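Long-range contact in cellobiose 2-epimerase (Caldibacillus thermoamylovorans, PDB 5ZHB), which catalyses the interconversion of cellobiose and its C2 epimer, with the glucose unit at the reducing end turned into mannose: residues Arg304-Tyr317 against Leu329-Met343. Sequence-based numbering, arbitrary orientation.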
# COMPACT_ATOMS: atom_id res chain seq x y z
N ARG A 304 3.48 -13.83 10.93
CA ARG A 304 4.03 -12.50 10.92
C ARG A 304 4.35 -12.09 9.48
O ARG A 304 5.30 -12.62 8.90
CB ARG A 304 5.32 -12.43 11.74
CG ARG A 304 5.14 -12.33 13.25
CD ARG A 304 4.69 -13.67 13.84
NE ARG A 304 4.93 -13.72 15.28
CZ ARG A 304 4.60 -14.74 16.09
NH1 ARG A 304 3.84 -15.72 15.64
NH2 ARG A 304 4.99 -14.71 17.35
N VAL A 305 3.51 -11.21 8.92
CA VAL A 305 3.58 -10.84 7.51
C VAL A 305 4.36 -9.55 7.45
O VAL A 305 4.10 -8.66 8.26
CB VAL A 305 2.19 -10.71 6.85
CG1 VAL A 305 2.28 -10.24 5.40
CG2 VAL A 305 1.44 -12.03 6.85
N TRP A 306 5.27 -9.42 6.46
CA TRP A 306 6.23 -8.32 6.43
C TRP A 306 5.53 -6.96 6.44
O TRP A 306 5.88 -6.08 7.26
CB TRP A 306 7.23 -8.49 5.25
CG TRP A 306 6.88 -7.71 4.01
CD1 TRP A 306 7.37 -6.49 3.68
CD2 TRP A 306 5.91 -8.03 3.00
NE1 TRP A 306 6.83 -6.06 2.51
CE2 TRP A 306 5.91 -6.97 2.07
CE3 TRP A 306 5.06 -9.11 2.77
CZ2 TRP A 306 5.07 -6.93 0.96
CZ3 TRP A 306 4.26 -9.09 1.65
CH2 TRP A 306 4.27 -8.02 0.76
N TRP A 307 4.54 -6.75 5.58
CA TRP A 307 3.95 -5.43 5.42
C TRP A 307 3.18 -5.01 6.68
O TRP A 307 3.16 -3.82 6.99
CB TRP A 307 3.08 -5.31 4.16
CG TRP A 307 1.78 -6.07 4.15
CD1 TRP A 307 1.53 -7.29 3.60
CD2 TRP A 307 0.52 -5.62 4.69
NE1 TRP A 307 0.23 -7.65 3.78
CE2 TRP A 307 -0.42 -6.64 4.45
CE3 TRP A 307 0.10 -4.45 5.35
CZ2 TRP A 307 -1.76 -6.52 4.84
CZ3 TRP A 307 -1.23 -4.33 5.71
CH2 TRP A 307 -2.14 -5.36 5.48
N VAL A 308 2.61 -6.01 7.38
CA VAL A 308 1.88 -5.74 8.61
C VAL A 308 2.81 -5.15 9.68
O VAL A 308 2.49 -4.13 10.29
CB VAL A 308 1.18 -7.03 9.09
CG1 VAL A 308 0.58 -6.86 10.48
CG2 VAL A 308 0.16 -7.55 8.08
N GLN A 309 4.03 -5.67 9.77
CA GLN A 309 4.96 -5.21 10.78
C GLN A 309 5.34 -3.76 10.50
O GLN A 309 5.35 -2.94 11.41
CB GLN A 309 6.22 -6.08 10.83
CG GLN A 309 5.99 -7.58 10.85
CD GLN A 309 5.04 -8.04 11.94
OE1 GLN A 309 5.16 -7.64 13.10
NE2 GLN A 309 4.02 -8.80 11.57
N VAL A 310 5.68 -3.43 9.26
CA VAL A 310 6.16 -2.07 9.01
C VAL A 310 5.02 -1.04 9.10
O VAL A 310 5.27 0.09 9.48
CB VAL A 310 6.89 -1.93 7.66
CG1 VAL A 310 8.00 -2.96 7.51
CG2 VAL A 310 5.97 -1.98 6.46
N GLU A 311 3.82 -1.37 8.63
CA GLU A 311 2.68 -0.47 8.80
C GLU A 311 2.41 -0.25 10.29
O GLU A 311 2.02 0.84 10.69
CB GLU A 311 1.42 -0.95 8.10
CG GLU A 311 1.55 -0.96 6.57
CD GLU A 311 1.88 0.35 5.91
OE1 GLU A 311 1.58 1.39 6.51
OE2 GLU A 311 2.49 0.33 4.78
N ALA A 312 2.58 -1.28 11.11
CA ALA A 312 2.41 -1.10 12.56
C ALA A 312 3.46 -0.13 13.11
O ALA A 312 3.15 0.74 13.93
CB ALA A 312 2.45 -2.44 13.25
N MET A 313 4.70 -0.24 12.62
CA MET A 313 5.74 0.68 13.10
C MET A 313 5.37 2.11 12.73
O MET A 313 5.48 3.02 13.56
CB MET A 313 7.16 0.31 12.60
CG MET A 313 7.73 -0.88 13.33
SD MET A 313 9.39 -1.40 12.85
CE MET A 313 9.19 -2.12 11.21
N VAL A 314 4.86 2.35 11.52
CA VAL A 314 4.55 3.71 11.13
C VAL A 314 3.34 4.20 11.94
O VAL A 314 3.36 5.30 12.48
CB VAL A 314 4.35 3.88 9.61
CG1 VAL A 314 3.96 5.32 9.25
CG2 VAL A 314 5.61 3.46 8.85
N GLY A 315 2.29 3.39 12.01
CA GLY A 315 1.04 3.83 12.60
C GLY A 315 1.23 4.07 14.09
O GLY A 315 0.70 5.03 14.62
N PHE A 316 2.04 3.22 14.72
CA PHE A 316 2.32 3.35 16.15
C PHE A 316 3.15 4.60 16.42
O PHE A 316 2.89 5.30 17.40
CB PHE A 316 2.92 2.07 16.70
CG PHE A 316 1.99 0.89 16.88
CD1 PHE A 316 0.60 1.01 17.04
CD2 PHE A 316 2.52 -0.38 16.95
CE1 PHE A 316 -0.20 -0.12 17.22
CE2 PHE A 316 1.72 -1.50 17.16
CZ PHE A 316 0.37 -1.37 17.26
N TYR A 317 4.10 4.92 15.54
CA TYR A 317 4.90 6.12 15.71
C TYR A 317 4.06 7.39 15.51
O TYR A 317 4.24 8.39 16.23
CB TYR A 317 6.15 6.09 14.82
CG TYR A 317 7.03 7.27 15.18
CD1 TYR A 317 7.76 7.28 16.36
CD2 TYR A 317 7.06 8.40 14.38
CE1 TYR A 317 8.55 8.37 16.72
CE2 TYR A 317 7.83 9.50 14.73
CZ TYR A 317 8.56 9.49 15.91
OH TYR A 317 9.32 10.58 16.20
N LEU A 329 5.96 3.98 21.43
CA LEU A 329 7.39 3.96 21.18
C LEU A 329 7.93 2.58 21.51
O LEU A 329 8.64 1.97 20.71
CB LEU A 329 8.18 4.99 21.97
CG LEU A 329 8.90 6.08 21.17
CD1 LEU A 329 9.83 6.83 22.12
CD2 LEU A 329 9.68 5.50 20.01
N LYS A 330 7.58 2.09 22.69
CA LYS A 330 7.98 0.74 23.04
C LYS A 330 7.52 -0.25 21.97
O LYS A 330 8.21 -1.22 21.68
CB LYS A 330 7.42 0.24 24.37
CG LYS A 330 8.18 -0.92 25.00
CD LYS A 330 9.58 -0.53 25.47
CE LYS A 330 10.71 -0.81 24.51
NZ LYS A 330 11.43 -2.05 24.84
N ALA A 331 6.32 -0.05 21.41
CA ALA A 331 5.78 -1.05 20.49
C ALA A 331 6.64 -1.07 19.22
O ALA A 331 6.90 -2.15 18.68
CB ALA A 331 4.31 -0.79 20.17
N VAL A 332 7.01 0.14 18.76
CA VAL A 332 7.81 0.35 17.57
C VAL A 332 9.17 -0.34 17.77
O VAL A 332 9.61 -1.10 16.91
CB VAL A 332 7.95 1.84 17.24
CG1 VAL A 332 9.04 2.15 16.21
CG2 VAL A 332 6.66 2.48 16.77
N GLU A 333 9.80 -0.12 18.93
CA GLU A 333 11.11 -0.68 19.17
C GLU A 333 11.05 -2.21 19.12
O GLU A 333 11.92 -2.83 18.53
CB GLU A 333 11.66 -0.18 20.53
CG GLU A 333 12.01 1.30 20.56
CD GLU A 333 12.32 1.91 21.94
OE1 GLU A 333 12.45 1.14 22.92
OE2 GLU A 333 12.43 3.15 22.05
N ARG A 334 10.02 -2.82 19.72
CA ARG A 334 9.94 -4.27 19.79
C ARG A 334 9.61 -4.89 18.43
O ARG A 334 10.10 -5.96 18.10
CB ARG A 334 8.90 -4.73 20.81
CG ARG A 334 9.28 -4.30 22.22
CD ARG A 334 8.17 -4.66 23.19
NE ARG A 334 8.20 -6.10 23.43
CZ ARG A 334 7.18 -6.95 23.54
NH1 ARG A 334 5.92 -6.57 23.37
NH2 ARG A 334 7.44 -8.21 23.79
N ILE A 335 8.78 -4.22 17.62
CA ILE A 335 8.56 -4.73 16.27
C ILE A 335 9.88 -4.71 15.51
O ILE A 335 10.20 -5.65 14.79
CB ILE A 335 7.49 -3.92 15.51
CG1 ILE A 335 6.14 -3.96 16.23
CG2 ILE A 335 7.37 -4.43 14.06
CD1 ILE A 335 5.22 -2.85 15.77
N TRP A 336 10.63 -3.62 15.63
CA TRP A 336 11.86 -3.50 14.88
C TRP A 336 12.84 -4.60 15.25
O TRP A 336 13.43 -5.23 14.38
CB TRP A 336 12.47 -2.12 15.08
CG TRP A 336 13.75 -1.94 14.31
CD1 TRP A 336 14.93 -1.50 14.83
CD2 TRP A 336 13.98 -2.14 12.90
NE1 TRP A 336 15.88 -1.43 13.85
CE2 TRP A 336 15.32 -1.80 12.66
CE3 TRP A 336 13.19 -2.57 11.82
CZ2 TRP A 336 15.90 -1.86 11.39
CZ3 TRP A 336 13.77 -2.63 10.56
CH2 TRP A 336 15.09 -2.27 10.35
N ASP A 337 12.98 -4.87 16.55
CA ASP A 337 13.83 -5.98 16.98
C ASP A 337 13.39 -7.31 16.39
O ASP A 337 14.22 -8.13 16.01
CB ASP A 337 13.83 -6.18 18.49
CG ASP A 337 15.05 -5.53 19.10
OD1 ASP A 337 16.18 -5.94 18.71
OD2 ASP A 337 14.86 -4.58 19.90
N TYR A 338 12.09 -7.58 16.42
CA TYR A 338 11.58 -8.79 15.81
C TYR A 338 11.97 -8.84 14.33
O TYR A 338 12.41 -9.89 13.84
CB TYR A 338 10.06 -8.86 15.93
CG TYR A 338 9.50 -10.13 15.32
CD1 TYR A 338 9.33 -11.29 16.07
CD2 TYR A 338 9.15 -10.15 13.98
CE1 TYR A 338 8.85 -12.45 15.49
CE2 TYR A 338 8.70 -11.31 13.39
CZ TYR A 338 8.53 -12.46 14.14
OH TYR A 338 8.06 -13.55 13.49
N VAL A 339 11.74 -7.72 13.62
CA VAL A 339 11.96 -7.62 12.19
C VAL A 339 13.44 -7.88 11.85
O VAL A 339 13.75 -8.58 10.89
CB VAL A 339 11.50 -6.27 11.62
CG1 VAL A 339 12.00 -6.03 10.20
CG2 VAL A 339 9.98 -6.15 11.62
N LYS A 340 14.36 -7.26 12.59
CA LYS A 340 15.77 -7.53 12.36
C LYS A 340 16.11 -8.97 12.68
O LYS A 340 16.91 -9.55 11.97
CB LYS A 340 16.70 -6.68 13.23
CG LYS A 340 16.73 -5.23 12.80
CD LYS A 340 17.77 -4.51 13.63
CE LYS A 340 17.38 -4.50 15.09
NZ LYS A 340 18.12 -3.42 15.76
N THR A 341 15.49 -9.56 13.70
CA THR A 341 15.82 -10.92 14.10
C THR A 341 15.25 -11.96 13.14
O THR A 341 15.93 -12.96 12.92
CB THR A 341 15.41 -11.25 15.53
OG1 THR A 341 16.07 -10.25 16.27
CG2 THR A 341 15.86 -12.64 15.97
N TYR A 342 14.03 -11.80 12.62
CA TYR A 342 13.37 -12.87 11.91
C TYR A 342 12.97 -12.54 10.48
O TYR A 342 12.80 -13.48 9.70
CB TYR A 342 12.11 -13.29 12.67
CG TYR A 342 12.38 -13.81 14.07
CD1 TYR A 342 12.95 -15.07 14.26
CD2 TYR A 342 12.08 -13.07 15.21
CE1 TYR A 342 13.22 -15.56 15.52
CE2 TYR A 342 12.34 -13.56 16.48
CZ TYR A 342 12.91 -14.81 16.64
OH TYR A 342 13.17 -15.33 17.87
N MET A 343 12.74 -11.27 10.15
CA MET A 343 12.07 -10.93 8.90
C MET A 343 13.06 -10.47 7.83
O MET A 343 12.80 -10.67 6.65
CB MET A 343 11.06 -9.79 9.12
CG MET A 343 10.05 -9.53 7.98
SD MET A 343 8.83 -10.83 7.67
CE MET A 343 7.92 -10.64 9.21
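Leu-329 touches Tyr-317 at the ring edge through CD2, at one end of an antiparallel helix hairpin of the (alpha/alpha)6 barrel expected for the N-acylglucosamine 2-epimerase family. The axes of segments 306-317 and 329-343, parts of helices 306-323 and 326-343, come within 8.6 Å at 160°; no hydrogen bond crosses, and the contact, burying 711 Å² over both sides, is made mainly by apolar side chains. Ala-331 puts CB obliquely against Phe-316 CD2, and Val-332 lays CG2 3.5 Å from Met-313 O, where the CA atoms of Met-313 and Val-332 are 4.9 Å apart, the closest pair in the register. Ile-335 is a knob among Gln-309, Ala-312, Met-313 and Phe-316. Its branches divide the work: CG2 lies 3.6 Å from Met-313 CG, whereas CD1 meets Ala-312 CB and the edge of the Phe-316 ring. Met-313 returns the interlock, sitting among Val-332, Ile-335, Trp-336 and Val-339; the bend at its chi3 (-72°) sets CE among Trp-336 CE3 and the Val-339 and Ile-335 CG2 methyls, and SD makes an oblique Met-aromatic contact 5.4 Å from the centroid of the Trp-336 six-membered ring. Trp-336 NE1 itself bonds to Glu-7. Tyr-338 and Arg-304 cross at about a right angle with ring and guanidinium planes 15° apart, but the closest approach is made by the aliphatic chain, Arg-304 CG being 3.2 Å from Tyr-338 OH; NE bonds to Ser-290 and NH2 to Asp-288. Val-339 CG2 packs on Gln-309 CB, while Gln-309 OE1 takes the Leu-291 amide. Met-343, bent at both chi2 and chi3, sets SD 3.7 Å from Trp-306 CB and brings CE to 3.3 Å from Arg-304 O.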